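Long-range contacts in PcyX_EBK42635 (Marine metagenome, PDB 5OWG), which probably reduces biliverdin to phycoerythrobilin, as a four-electron-reducing member of the ferredoxin-dependent bilin reductases: residues 24-28 and 173-177; 56-62 and 77-83; 89-94 and 106-111; 199-204 and 231-235. One frame throughout, in Å; residues are numbered along the deposited sequence.

Overall arrangement
The four contacts run through a three-layer fold, with a six-stranded antiparallel sheet covered by helices on both sides. Contacts 2 and 3 are consecutive hairpin pairings within the sheet, their centres about 11 Å apart, and strands 73-82 and 90-96 join them as neighbours. Both lie between the two segments of contact 1, where helices 14-28 and 161-179 pack together over one face. Contact 4 follows them all and brings helix 189-204 and the C-terminal tail to the other face. Contacts 1 and 4 sit on opposite sides of the chain's centre, about 22 Å apart centre to centre. Relatives bind the bilin between sheet and C-terminal helices, consistent with a pocket on contact 4's side.

Contact 1: 24-28 and 173-177; sequences VLNNN and LNNYI
V24 and I177 meet through the ends of their side chains, V24 CG1 lying 3.6 Å from I177 CD1. The valine presents this methyl because CG1 stands opposite the backbone nitrogen (chi1 174°), which carries it out from helix 24-28 into the interface. There CG1 has three neighbours on the other helix: the isoleucine tip, L173 CD2 at 3.9 Å and N174 OD1 at 3.8 Å. The second valine methyl, CG2, lies nearer the amide nitrogen of N174, so the asparagine amide borders the apolar patch at its more exposed end.

One turn further on, I177 uses its other branch. Its CG2 packs beside N28, at 3.5 Å from CB and within similar reach of the amide oxygen. The N28 amide is held by its own helix, since ND2 donates to V24 O at 3.1 Å with a nearly straight bond (162°). That bond fixes the rotation of the amide and leaves OD1 alongside the isoleucine methyl. The amides of N28 and N174 are turned almost perpendicular to each other, and N28 ND2 remains 4.2 Å from N174 OD1. L25 adds looser packing from the sheet side, its CD2 approaching I177 CD1 at 4.3 Å.

The two segments run nearly parallel, with their axes 10.6 Å apart at an angle of 21°. On the sheet side of this helix pair lies strand 73-82, where L80 receives the side chains of L173 and I177; Y176 of the same helix packs on L80 and P82 and hydrogen-bonds P89, so helix 161-179 rests directly on the sheet.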
loop_
_atom_site.group_PDB
_atom_site.type_symbol
_atom_site.label_atom_id
_atom_site.label_comp_id
_atom_site.label_asym_id
_atom_site.label_seq_id
_atom_site.Cartn_x
_atom_site.Cartn_y
_atom_site.Cartn_z
ATOM N N VAL A 24 1.008 13.666 -0.553
ATOM C CA VAL A 24 2.335 13.296 -0.067
ATOM C C VAL A 24 3.096 12.534 -1.145
ATOM O O VAL A 24 4.265 12.824 -1.426
ATOM C CB VAL A 24 2.219 12.476 1.232
ATOM C CG1 VAL A 24 3.583 11.951 1.672
ATOM C CG2 VAL A 24 1.602 13.323 2.336
ATOM N N LEU A 25 2.445 11.550 -1.768
ATOM C CA LEU A 25 3.127 10.738 -2.771
ATOM C C LEU A 25 3.541 11.578 -3.973
ATOM O O LEU A 25 4.614 11.362 -4.549
ATOM C CB LEU A 25 2.232 9.575 -3.206
ATOM C CG LEU A 25 1.904 8.537 -2.126
ATOM C CD1 LEU A 25 0.819 7.590 -2.603
ATOM C CD2 LEU A 25 3.144 7.752 -1.730
ATOM N N ASN A 26 2.708 12.545 -4.366
ATOM C CA ASN A 26 3.062 13.413 -5.486
ATOM C C ASN A 26 4.226 14.336 -5.143
ATOM O O ASN A 26 4.973 14.743 -6.040
ATOM C CB ASN A 26 1.851 14.240 -5.918
ATOM C CG ASN A 26 0.804 13.411 -6.637
ATOM O OD1 ASN A 26 1.118 12.404 -7.270
ATOM N ND2 ASN A 26 -0.450 13.836 -6.548
ATOM N N ASN A 27 4.399 14.675 -3.865
ATOM C CA ASN A 27 5.433 15.618 -3.457
ATOM C C ASN A 27 6.800 14.973 -3.260
ATOM O O ASN A 27 7.796 15.701 -3.173
ATOM C CB ASN A 27 5.026 16.319 -2.158
ATOM C CG ASN A 27 4.168 17.546 -2.398
ATOM O OD1 ASN A 27 3.501 17.666 -3.426
ATOM N ND2 ASN A 27 4.189 18.472 -1.446
ATOM N N ASN A 28 6.876 13.649 -3.181
ATOM C CA ASN A 28 8.131 12.954 -2.913
ATOM C C ASN A 28 8.494 11.939 -3.983
ATOM O O ASN A 28 9.672 11.805 -4.325
ATOM C CB ASN A 28 8.059 12.244 -1.553
ATOM C CG ASN A 28 8.029 13.213 -0.388
ATOM O OD1 ASN A 28 9.037 13.418 0.288
ATOM N ND2 ASN A 28 6.869 13.813 -0.149
ATOM N N LEU A 173 3.333 8.242 7.003
ATOM C CA LEU A 173 3.792 8.147 5.621
ATOM C C LEU A 173 4.855 9.198 5.329
ATOM O O LEU A 173 5.972 8.874 4.907
ATOM C CB LEU A 173 2.603 8.303 4.670
ATOM C CG LEU A 173 2.914 8.331 3.172
ATOM C CD1 LEU A 173 3.538 7.021 2.716
ATOM C CD2 LEU A 173 1.648 8.628 2.389
ATOM N N ASN A 174 4.517 10.473 5.543
ATOM C CA ASN A 174 5.475 11.553 5.322
ATOM C C ASN A 174 6.797 11.267 6.022
ATOM O O ASN A 174 7.870 11.586 5.497
ATOM C CB ASN A 174 4.886 12.879 5.816
ATOM C CG ASN A 174 5.032 14.000 4.806
ATOM O OD1 ASN A 174 5.882 13.951 3.916
ATOM N ND2 ASN A 174 4.200 15.028 4.946
ATOM N N ASN A 175 6.740 10.663 7.211
ATOM C CA ASN A 175 7.957 10.328 7.939
ATOM C C ASN A 175 8.625 9.068 7.402
ATOM O O ASN A 175 9.852 8.942 7.494
ATOM C CB ASN A 175 7.648 10.164 9.428
ATOM C CG ASN A 175 7.679 11.481 10.173
ATOM O OD1 ASN A 175 8.735 11.920 10.623
ATOM N ND2 ASN A 175 6.522 12.122 10.302
ATOM N N TYR A 176 7.851 8.130 6.850
ATOM C CA TYR A 176 8.450 6.941 6.251
ATOM C C TYR A 176 9.258 7.306 5.013
ATOM O O TYR A 176 10.383 6.828 4.826
ATOM C CB TYR A 176 7.366 5.922 5.893
ATOM C CG TYR A 176 7.889 4.713 5.142
ATOM C CD1 TYR A 176 8.348 3.591 5.823
ATOM C CD2 TYR A 176 7.927 4.694 3.752
ATOM C CE1 TYR A 176 8.826 2.486 5.142
ATOM C CE2 TYR A 176 8.408 3.594 3.061
ATOM C CZ TYR A 176 8.855 2.493 3.764
ATOM O OH TYR A 176 9.332 1.394 3.088
ATOM N N ILE A 177 8.693 8.154 4.153
ATOM C CA ILE A 177 9.365 8.545 2.918
ATOM C C ILE A 177 10.663 9.277 3.218
ATOM O O ILE A 177 11.583 9.291 2.392
ATOM C CB ILE A 177 8.407 9.400 2.062
ATOM C CG1 ILE A 177 7.196 8.561 1.641
ATOM C CG2 ILE A 177 9.115 9.953 0.832
ATOM C CD1 ILE A 177 6.060 9.352 1.021
#

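Contact 2: 56-62 and 77-83; sequences YIRRAHL and HLCLFPM
R59 to L62 pair antiparallel with L78 to F81, the strand axes 4.7 Å apart, and a classic beta bulge places both R58 and R59 opposite F81. Bonds of this ladder include F81 N to R59 O at 2.8 Å and H61 N to C79 O at 2.9 Å. Where the chain turns at R58, its side chain runs beside that of F81 in the same direction. The guanidinium lies flat over one face of the ring, with planes 24° apart and NH2 3.5 Å from F81 CG; its NE is held by Q196. CG of R58 sits between the backbone nitrogen and the carbonyl carbon (chi1 70°), which turns the side chain toward strand 77-82. M83 folds back so that CE covers R58 CB at 3.4 Å. Further along, the edge of the H77 ring is turned toward the face of H61, whose NE2 bonds N49; H77 ND1 lies implausibly close to D94 OD1, leaving that bond doubtful. On the other side of the hairpin A60 CB packs on L80 CG at 3.6 Å. This apolar side, with L62 and L78, faces helices 14-28 and 161-179, whereas C79 meets F232; W52 and Y91 continue the pairing into adjoining strands.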
loop_
_atom_site.group_PDB
_atom_site.type_symbol
_atom_site.label_atom_id
_atom_site.label_comp_id
_atom_site.label_asym_id
_atom_site.label_seq_id
_atom_site.Cartn_x
_atom_site.Cartn_y
_atom_site.Cartn_z
ATOM N N TYR A 56 14.684 5.675 -3.828
ATOM C CA TYR A 56 14.764 4.939 -2.576
ATOM C C TYR A 56 13.614 3.965 -2.369
ATOM O O TYR A 56 13.747 3.036 -1.564
ATOM C CB TYR A 56 14.813 5.925 -1.403
ATOM C CG TYR A 56 15.910 6.962 -1.529
ATOM C CD1 TYR A 56 17.222 6.657 -1.195
ATOM C CD2 TYR A 56 15.630 8.241 -1.988
ATOM C CE1 TYR A 56 18.227 7.600 -1.313
ATOM C CE2 TYR A 56 16.626 9.191 -2.107
ATOM C CZ TYR A 56 17.924 8.865 -1.768
ATOM O OH TYR A 56 18.922 9.803 -1.886
ATOM N N ILE A 57 12.498 4.149 -3.068
ATOM C CA ILE A 57 11.307 3.321 -2.906
ATOM C C ILE A 57 10.957 2.757 -4.276
ATOM O O ILE A 57 10.486 3.491 -5.153
ATOM C CB ILE A 57 10.137 4.121 -2.319
ATOM C CG1 ILE A 57 10.476 4.609 -0.906
ATOM C CG2 ILE A 57 8.861 3.287 -2.298
ATOM C CD1 ILE A 57 9.714 5.851 -0.497
ATOM N N ARG A 58 11.179 1.452 -4.464
ATOM C CA ARG A 58 10.935 0.852 -5.771
ATOM C C ARG A 58 9.453 0.824 -6.118
ATOM O O ARG A 58 9.097 0.918 -7.299
ATOM C CB ARG A 58 11.514 -0.564 -5.832
ATOM C CG ARG A 58 10.792 -1.606 -4.988
ATOM C CD ARG A 58 11.318 -3.000 -5.292
ATOM N NE ARG A 58 10.673 -4.022 -4.469
ATOM C CZ ARG A 58 9.547 -4.655 -4.789
ATOM N NH1 ARG A 58 8.915 -4.385 -5.924
ATOM N NH2 ARG A 58 9.049 -5.565 -3.964
ATOM N N ARG A 59 8.577 0.700 -5.123
ATOM C CA ARG A 59 7.153 0.589 -5.412
ATOM C C ARG A 59 6.322 1.167 -4.276
ATOM O O ARG A 59 6.517 0.817 -3.108
ATOM C CB ARG A 59 6.762 -0.870 -5.663
ATOM C CG ARG A 59 5.323 -1.042 -6.115
ATOM C CD ARG A 59 5.041 -2.465 -6.566
ATOM N NE ARG A 59 3.723 -2.593 -7.187
ATOM C CZ ARG A 59 2.608 -2.928 -6.543
ATOM N NH1 ARG A 59 2.628 -3.181 -5.239
ATOM N NH2 ARG A 59 1.464 -3.014 -7.207
ATOM N N ALA A 60 5.398 2.054 -4.640
ATOM C CA ALA A 60 4.390 2.594 -3.734
ATOM C C ALA A 60 3.053 2.499 -4.448
ATOM O O ALA A 60 2.886 3.082 -5.523
ATOM C CB ALA A 60 4.702 4.044 -3.355
ATOM N N HIS A 61 2.102 1.776 -3.858
ATOM C CA HIS A 61 0.896 1.350 -4.559
ATOM C C HIS A 61 -0.330 1.772 -3.765
ATOM O O HIS A 61 -0.477 1.389 -2.600
ATOM C CB HIS A 61 0.910 -0.168 -4.767
ATOM C CG HIS A 61 -0.330 -0.712 -5.404
ATOM N ND1 HIS A 61 -0.728 -2.022 -5.249
ATOM C CD2 HIS A 61 -1.253 -0.130 -6.206
ATOM C CE1 HIS A 61 -1.847 -2.224 -5.921
ATOM N NE2 HIS A 61 -2.187 -1.092 -6.512
ATOM N N LEU A 62 -1.210 2.544 -4.397
ATOM C CA LEU A 62 -2.465 2.977 -3.792
ATOM C C LEU A 62 -3.616 2.281 -4.503
ATOM O O LEU A 62 -3.835 2.499 -5.700
ATOM C CB LEU A 62 -2.626 4.496 -3.872
ATOM C CG LEU A 62 -3.931 5.049 -3.286
ATOM C CD1 LEU A 62 -3.955 4.889 -1.771
ATOM C CD2 LEU A 62 -4.131 6.503 -3.682
ATOM N N HIS A 77 -6.009 0.463 0.084
ATOM C CA HIS A 77 -4.802 -0.288 0.387
ATOM C C HIS A 77 -3.607 0.534 -0.063
ATOM O O HIS A 77 -3.611 1.094 -1.163
ATOM C CB HIS A 77 -4.815 -1.657 -0.308
ATOM C CG HIS A 77 -3.481 -2.334 -0.347
ATOM N ND1 HIS A 77 -3.042 -3.168 0.659
ATOM C CD2 HIS A 77 -2.494 -2.310 -1.274
ATOM C CE1 HIS A 77 -1.840 -3.625 0.355
ATOM N NE2 HIS A 77 -1.485 -3.119 -0.812
ATOM N N LEU A 78 -2.595 0.620 0.797
ATOM C CA LEU A 78 -1.411 1.424 0.520
ATOM C C LEU A 78 -0.193 0.682 1.041
ATOM O O LEU A 78 -0.126 0.353 2.229
ATOM C CB LEU A 78 -1.523 2.812 1.161
ATOM C CG LEU A 78 -0.356 3.773 0.914
ATOM C CD1 LEU A 78 -0.224 4.128 -0.561
ATOM C CD2 LEU A 78 -0.524 5.033 1.744
ATOM N N CYS A 79 0.766 0.425 0.153
ATOM C CA CYS A 79 1.960 -0.329 0.500
ATOM C C CYS A 79 3.167 0.309 -0.170
ATOM O O CYS A 79 3.083 0.792 -1.302
ATOM C CB CYS A 79 1.851 -1.794 0.068
ATOM S SG CYS A 79 3.178 -2.822 0.699
ATOM N N LEU A 80 4.294 0.300 0.542
ATOM C CA LEU A 80 5.546 0.853 0.039
ATOM C C LEU A 80 6.664 -0.157 0.249
ATOM O O LEU A 80 6.930 -0.563 1.385
ATOM C CB LEU A 80 5.896 2.171 0.737
ATOM C CG LEU A 80 5.412 3.472 0.092
ATOM C CD1 LEU A 80 3.913 3.658 0.265
ATOM C CD2 LEU A 80 6.170 4.667 0.660
ATOM N N PHE A 81 7.321 -0.556 -0.847
ATOM C CA PHE A 81 8.511 -1.397 -0.786
ATOM C C PHE A 81 9.755 -0.550 -1.017
ATOM O O PHE A 81 9.807 0.191 -2.009
ATOM C CB PHE A 81 8.447 -2.501 -1.839
ATOM C CG PHE A 81 7.524 -3.634 -1.489
ATOM C CD1 PHE A 81 7.939 -4.645 -0.637
ATOM C CD2 PHE A 81 6.253 -3.703 -2.033
ATOM C CE1 PHE A 81 7.097 -5.695 -0.322
ATOM C CE2 PHE A 81 5.407 -4.752 -1.722
ATOM C CZ PHE A 81 5.829 -5.747 -0.866
ATOM N N PRO A 82 10.774 -0.613 -0.161
ATOM C CA PRO A 82 12.012 0.129 -0.436
ATOM C C PRO A 82 12.815 -0.519 -1.556
ATOM O O PRO A 82 12.505 -1.610 -2.039
ATOM C CB PRO A 82 12.764 0.076 0.896
ATOM C CG PRO A 82 12.239 -1.137 1.577
ATOM C CD PRO A 82 10.799 -1.241 1.172
ATOM N N MET A 83 13.871 0.179 -1.972
ATOM C CA MET A 83 14.725 -0.307 -3.045
ATOM C C MET A 83 15.583 -1.475 -2.551
ATOM O O MET A 83 15.679 -1.755 -1.351
ATOM C CB MET A 83 15.594 0.833 -3.588
ATOM C CG MET A 83 16.234 0.580 -4.953
ATOM S SD MET A 83 15.047 0.137 -6.237
ATOM C CE MET A 83 14.085 1.642 -6.336
#

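Contact 3: 89-94 and 106-111; sequences PIYGFD and FHDFSP
The hairpin of strands 90-96 and 104-110 closes the sheet at its last strand, and Y91, F93, H107 and F109 form an aromatic cluster on one of its faces. H107 directs its edge at the face of Y91, with planes 86° apart and H107 NE2 3.3 Å from Y91 CE2. Both CG atoms stand opposite their backbone nitrogens (chi1 180° each), which extends the two rings over the same side. F109 CE1 comes equally close to Y91 CD2, at 3.3 Å, the two rings meeting rim to rim. F93 CD1 lies 3.4 Å from H107 CD2, which reaches it near the plane of the phenyl ring. The opposite face is mixed, with D94, D108 and S110 beside I90 and F106: S110 OG donates to D108 OD1 at 2.8 Å on the syn side of the carboxylate, and the D94 carboxylate runs alongside the F106 ring, D94 OD2 3.6 Å from F106 CD2. Six backbone hydrogen bonds join the strands, among them D94 N to F106 O at 2.9 Å. Ring contacts and the Y91 hydroxyl, satisfied by A169 O, thus hold helix 161-179, whereas D94 lies on the face away from that helix, which probably borders the bilin pocket.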
loop_
_atom_site.group_PDB
_atom_site.type_symbol
_atom_site.label_atom_id
_atom_site.label_comp_id
_atom_site.label_asym_id
_atom_site.label_seq_id
_atom_site.Cartn_x
_atom_site.Cartn_y
_atom_site.Cartn_z
ATOM N N PRO A 89 11.820 -1.580 6.669
ATOM C CA PRO A 89 10.519 -2.255 6.748
ATOM C C PRO A 89 9.626 -1.942 5.557
ATOM O O PRO A 89 10.081 -1.381 4.555
ATOM C CB PRO A 89 9.928 -1.714 8.056
ATOM C CG PRO A 89 10.561 -0.381 8.230
ATOM C CD PRO A 89 11.945 -0.495 7.658
ATOM N N ILE A 90 8.352 -2.307 5.662
ATOM C CA ILE A 90 7.366 -2.080 4.614
ATOM C C ILE A 90 6.208 -1.310 5.233
ATOM O O ILE A 90 5.497 -1.835 6.101
ATOM C CB ILE A 90 6.880 -3.397 3.990
ATOM C CG1 ILE A 90 8.026 -4.102 3.261
ATOM C CG2 ILE A 90 5.718 -3.151 3.026
ATOM C CD1 ILE A 90 7.789 -5.585 3.053
ATOM N N TYR A 91 6.020 -0.066 4.798
ATOM C CA TYR A 91 4.805 0.662 5.138
ATOM C C TYR A 91 3.603 -0.076 4.570
ATOM O O TYR A 91 3.573 -0.416 3.384
ATOM C CB TYR A 91 4.861 2.086 4.583
ATOM C CG TYR A 91 3.636 2.934 4.870
ATOM C CD1 TYR A 91 2.483 2.816 4.100
ATOM C CD2 TYR A 91 3.643 3.870 5.895
ATOM C CE1 TYR A 91 1.368 3.595 4.356
ATOM C CE2 TYR A 91 2.534 4.654 6.158
ATOM C CZ TYR A 91 1.400 4.513 5.385
ATOM O OH TYR A 91 0.295 5.292 5.642
ATOM N N GLY A 92 2.617 -0.331 5.420
ATOM C CA GLY A 92 1.398 -0.972 4.985
ATOM C C GLY A 92 0.211 -0.387 5.712
ATOM O O GLY A 92 0.208 -0.326 6.942
ATOM N N PHE A 93 -0.787 0.075 4.966
ATOM C CA PHE A 93 -2.005 0.629 5.543
ATOM C C PHE A 93 -3.189 0.045 4.794
ATOM O O PHE A 93 -3.269 0.166 3.566
ATOM C CB PHE A 93 -2.021 2.157 5.468
ATOM C CG PHE A 93 -3.234 2.783 6.101
ATOM C CD1 PHE A 93 -3.290 2.999 7.469
ATOM C CD2 PHE A 93 -4.320 3.152 5.328
ATOM C CE1 PHE A 93 -4.405 3.573 8.051
ATOM C CE2 PHE A 93 -5.438 3.729 5.906
ATOM C CZ PHE A 93 -5.479 3.939 7.268
ATOM N N ASP A 94 -4.098 -0.589 5.527
ATOM C CA ASP A 94 -5.281 -1.212 4.948
ATOM C C ASP A 94 -6.480 -0.846 5.804
ATOM O O ASP A 94 -6.490 -1.115 7.011
ATOM C CB ASP A 94 -5.121 -2.732 4.853
ATOM C CG ASP A 94 -4.037 -3.143 3.875
ATOM O OD1 ASP A 94 -4.104 -2.717 2.704
ATOM O OD2 ASP A 94 -3.118 -3.885 4.280
ATOM N N PHE A 106 -5.625 -1.808 9.476
ATOM C CA PHE A 106 -4.301 -2.384 9.663
ATOM C C PHE A 106 -3.245 -1.362 9.279
ATOM O O PHE A 106 -3.421 -0.610 8.316
ATOM C CB PHE A 106 -4.127 -3.656 8.823
ATOM C CG PHE A 106 -2.717 -4.162 8.776
ATOM C CD1 PHE A 106 -2.204 -4.913 9.819
ATOM C CD2 PHE A 106 -1.904 -3.889 7.687
ATOM C CE1 PHE A 106 -0.904 -5.383 9.779
ATOM C CE2 PHE A 106 -0.604 -4.356 7.642
ATOM C CZ PHE A 106 -0.104 -5.104 8.690
ATOM N N HIS A 107 -2.149 -1.339 10.035
ATOM C CA HIS A 107 -1.056 -0.422 9.750
ATOM C C HIS A 107 0.146 -0.776 10.610
ATOM O O HIS A 107 0.005 -1.009 11.812
ATOM C CB HIS A 107 -1.467 1.035 9.998
ATOM C CG HIS A 107 -0.376 2.025 9.720
ATOM N ND1 HIS A 107 0.627 2.300 10.624
ATOM C CD2 HIS A 107 -0.133 2.806 8.641
ATOM C CE1 HIS A 107 1.443 3.205 10.114
ATOM N NE2 HIS A 107 1.003 3.530 8.911
ATOM N N ASP A 108 1.323 -0.807 9.985
ATOM C CA ASP A 108 2.586 -0.966 10.699
ATOM C C ASP A 108 3.715 -0.869 9.680
ATOM O O ASP A 108 3.489 -0.857 8.466
ATOM C CB ASP A 108 2.678 -2.293 11.455
ATOM C CG ASP A 108 3.034 -3.455 10.549
ATOM O OD1 ASP A 108 2.447 -3.559 9.453
ATOM O OD2 ASP A 108 3.910 -4.260 10.932
ATOM N N PHE A 109 4.942 -0.793 10.197
ATOM C CA PHE A 109 6.149 -0.859 9.371
ATOM C C PHE A 109 6.713 -2.271 9.504
ATOM O O PHE A 109 7.608 -2.545 10.304
ATOM C CB PHE A 109 7.169 0.196 9.796
ATOM C CG PHE A 109 6.747 1.617 9.521
ATOM C CD1 PHE A 109 5.486 1.914 9.032
ATOM C CD2 PHE A 109 7.631 2.659 9.749
ATOM C CE1 PHE A 109 5.115 3.223 8.786
ATOM C CE2 PHE A 109 7.267 3.966 9.502
ATOM C CZ PHE A 109 6.007 4.250 9.018
ATOM N N SER A 110 6.172 -3.178 8.702
ATOM C CA SER A 110 6.562 -4.577 8.794
ATOM C C SER A 110 8.040 -4.726 8.437
ATOM O O SER A 110 8.468 -4.237 7.384
ATOM C CB SER A 110 5.701 -5.428 7.862
ATOM O OG SER A 110 4.324 -5.266 8.162
ATOM N N PRO A 111 8.850 -5.397 9.274
ATOM C CA PRO A 111 10.285 -5.472 8.990
ATOM C C PRO A 111 10.651 -6.606 8.034
ATOM O O PRO A 111 10.358 -7.763 8.332
ATOM C CB PRO A 111 10.899 -5.704 10.373
ATOM C CG PRO A 111 9.796 -6.329 11.204
ATOM C CD PRO A 111 8.496 -6.220 10.444
#

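Contact 4: 199-204 and 231-235; sequences YSEHQQ and LFPFV
F232 reaches into a groove beside helix 199-204, touching Y199, S200, Q203 and Q204. At the base, CB rests against S200, 3.3 Å from OG, a hydroxyl that hydrogen-bonds Q196 O in its own helix. With CG opposite the carbonyl carbon (chi1 -62°), the ring reaches past S200 to Y199 and Q203, which approach from the same side. CD1 and CE1 lie nearest the tyrosine: CE1 is 3.9 Å from Y199 CE1, and the edge of the tyrosine ring is turned to the face of F232 with planes 87° apart, a T-shaped pair. L231 CD1 of the preceding residue lies over the opposite face, toward its rim. CE2 meets Q203 CG obliquely at 3.4 Å, and the tip, CZ, lies 3.7 Å from Q203 CD. The F232 carbonyl takes a bond from Q204 NE2, at 3.2 Å from F232 O and well above the carbonyl plane. Q204 NE2 also comes 3.2 Å from F234 CE2, in a direction roughly at right angles to that bond. The F232 ring also packs on H77, C79 and F81 of strand 73-82. A C-terminal tail thus wedges an aromatic side chain between helix and sheet, in the alpha/beta/alpha sandwich typical of ferredoxin-dependent bilin reductases.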
loop_
_atom_site.group_PDB
_atom_site.type_symbol
_atom_site.label_atom_id
_atom_site.label_comp_id
_atom_site.label_asym_id
_atom_site.label_seq_id
_atom_site.Cartn_x
_atom_site.Cartn_y
_atom_site.Cartn_z
ATOM N N TYR A 199 7.514 -11.570 2.373
ATOM C CA TYR A 199 6.383 -10.764 2.817
ATOM C C TYR A 199 5.249 -10.805 1.801
ATOM O O TYR A 199 4.070 -10.790 2.176
ATOM C CB TYR A 199 6.844 -9.325 3.059
ATOM C CG TYR A 199 5.728 -8.328 3.284
ATOM C CD1 TYR A 199 5.070 -7.736 2.211
ATOM C CD2 TYR A 199 5.344 -7.961 4.567
ATOM C CE1 TYR A 199 4.056 -6.822 2.410
ATOM C CE2 TYR A 199 4.331 -7.045 4.776
ATOM C CZ TYR A 199 3.692 -6.477 3.694
ATOM O OH TYR A 199 2.682 -5.566 3.898
ATOM N N SER A 200 5.584 -10.860 0.510
ATOM C CA SER A 200 4.555 -10.897 -0.524
ATOM C C SER A 200 3.874 -12.259 -0.571
ATOM O O SER A 200 2.656 -12.343 -0.768
ATOM C CB SER A 200 5.167 -10.549 -1.880
ATOM O OG SER A 200 5.609 -9.203 -1.905
ATOM N N GLU A 201 4.643 -13.336 -0.400
ATOM C CA GLU A 201 4.056 -14.668 -0.312
ATOM C C GLU A 201 3.005 -14.726 0.791
ATOM O O GLU A 201 1.852 -15.103 0.553
ATOM C CB GLU A 201 5.156 -15.705 -0.068
ATOM C CG GLU A 201 4.678 -16.989 0.604
ATOM C CD GLU A 201 5.780 -18.020 0.732
ATOM O OE1 GLU A 201 6.951 -17.678 0.461
ATOM O OE2 GLU A 201 5.479 -19.173 1.106
ATOM N N HIS A 202 3.392 -14.349 2.011
ATOM C CA HIS A 202 2.498 -14.476 3.155
ATOM C C HIS A 202 1.292 -13.549 3.073
ATOM O O HIS A 202 0.274 -13.830 3.715
ATOM C CB HIS A 202 3.264 -14.207 4.451
ATOM C CG HIS A 202 3.859 -15.437 5.064
ATOM N ND1 HIS A 202 3.169 -16.231 5.952
ATOM C CD2 HIS A 202 5.076 -16.011 4.912
ATOM C CE1 HIS A 202 3.935 -17.241 6.325
ATOM N NE2 HIS A 202 5.098 -17.131 5.707
ATOM N N GLN A 203 1.370 -12.458 2.307
ATOM C CA GLN A 203 0.251 -11.530 2.219
ATOM C C GLN A 203 -0.527 -11.636 0.914
ATOM O O GLN A 203 -1.667 -11.162 0.857
ATOM C CB GLN A 203 0.729 -10.085 2.398
ATOM C CG GLN A 203 -0.427 -9.120 2.609
ATOM C CD GLN A 203 -0.061 -7.920 3.452
ATOM O OE1 GLN A 203 1.104 -7.708 3.783
ATOM N NE2 GLN A 203 -1.065 -7.130 3.818
ATOM N N GLN A 204 0.051 -12.230 -0.133
ATOM C CA GLN A 204 -0.740 -12.530 -1.323
ATOM C C GLN A 204 -1.908 -13.443 -0.978
ATOM O O GLN A 204 -3.037 -13.225 -1.434
ATOM C CB GLN A 204 0.130 -13.177 -2.399
ATOM C CG GLN A 204 0.602 -12.231 -3.492
ATOM C CD GLN A 204 1.236 -12.967 -4.655
ATOM O OE1 GLN A 204 0.958 -14.146 -4.882
ATOM N NE2 GLN A 204 2.094 -12.279 -5.400
ATOM N N LEU A 231 -0.455 -6.761 -7.029
ATOM C CA LEU A 231 -0.709 -6.427 -5.633
ATOM C C LEU A 231 0.574 -6.448 -4.815
ATOM O O LEU A 231 0.962 -5.415 -4.262
ATOM C CB LEU A 231 -1.751 -7.396 -5.059
ATOM C CG LEU A 231 -1.934 -7.334 -3.543
ATOM C CD1 LEU A 231 -2.160 -5.903 -3.070
ATOM C CD2 LEU A 231 -3.073 -8.233 -3.094
ATOM N N PHE A 232 1.240 -7.595 -4.719
ATOM C CA PHE A 232 2.583 -7.692 -4.148
ATOM C C PHE A 232 3.452 -8.455 -5.137
ATOM O O PHE A 232 3.803 -9.620 -4.913
ATOM C CB PHE A 232 2.561 -8.370 -2.779
ATOM C CG PHE A 232 1.767 -7.622 -1.754
ATOM C CD1 PHE A 232 2.228 -6.420 -1.246
ATOM C CD2 PHE A 232 0.562 -8.118 -1.295
ATOM C CE1 PHE A 232 1.495 -5.724 -0.308
ATOM C CE2 PHE A 232 -0.177 -7.423 -0.364
ATOM C CZ PHE A 232 0.293 -6.228 0.136
ATOM N N PRO A 233 3.812 -7.824 -6.251
ATOM C CA PRO A 233 4.573 -8.534 -7.282
ATOM C C PRO A 233 5.941 -8.953 -6.775
ATOM O O PRO A 233 6.549 -8.295 -5.929
ATOM C CB PRO A 233 4.698 -7.503 -8.413
ATOM C CG PRO A 233 3.676 -6.451 -8.109
ATOM C CD PRO A 233 3.568 -6.421 -6.623
ATOM N N PHE A 234 6.417 -10.073 -7.306
ATOM C CA PHE A 234 7.769 -10.522 -7.030
ATOM C C PHE A 234 8.744 -9.831 -7.976
ATOM O O PHE A 234 8.385 -9.420 -9.082
ATOM C CB PHE A 234 7.873 -12.038 -7.178
ATOM C CG PHE A 234 6.952 -12.798 -6.268
ATOM C CD1 PHE A 234 7.345 -13.127 -4.981
ATOM C CD2 PHE A 234 5.694 -13.184 -6.697
ATOM C CE1 PHE A 234 6.501 -13.826 -4.141
ATOM C CE2 PHE A 234 4.845 -13.883 -5.861
ATOM C CZ PHE A 234 5.249 -14.204 -4.581
ATOM N N VAL A 235 9.989 -9.701 -7.525
ATOM C CA VAL A 235 11.028 -9.007 -8.274
ATOM C C VAL A 235 11.997 -10.043 -8.825
ATOM O O VAL A 235 12.281 -11.053 -8.172
ATOM C CB VAL A 235 11.763 -7.960 -7.405
ATOM C CG1 VAL A 235 10.969 -7.644 -6.135
ATOM C CG2 VAL A 235 13.182 -8.411 -7.057
#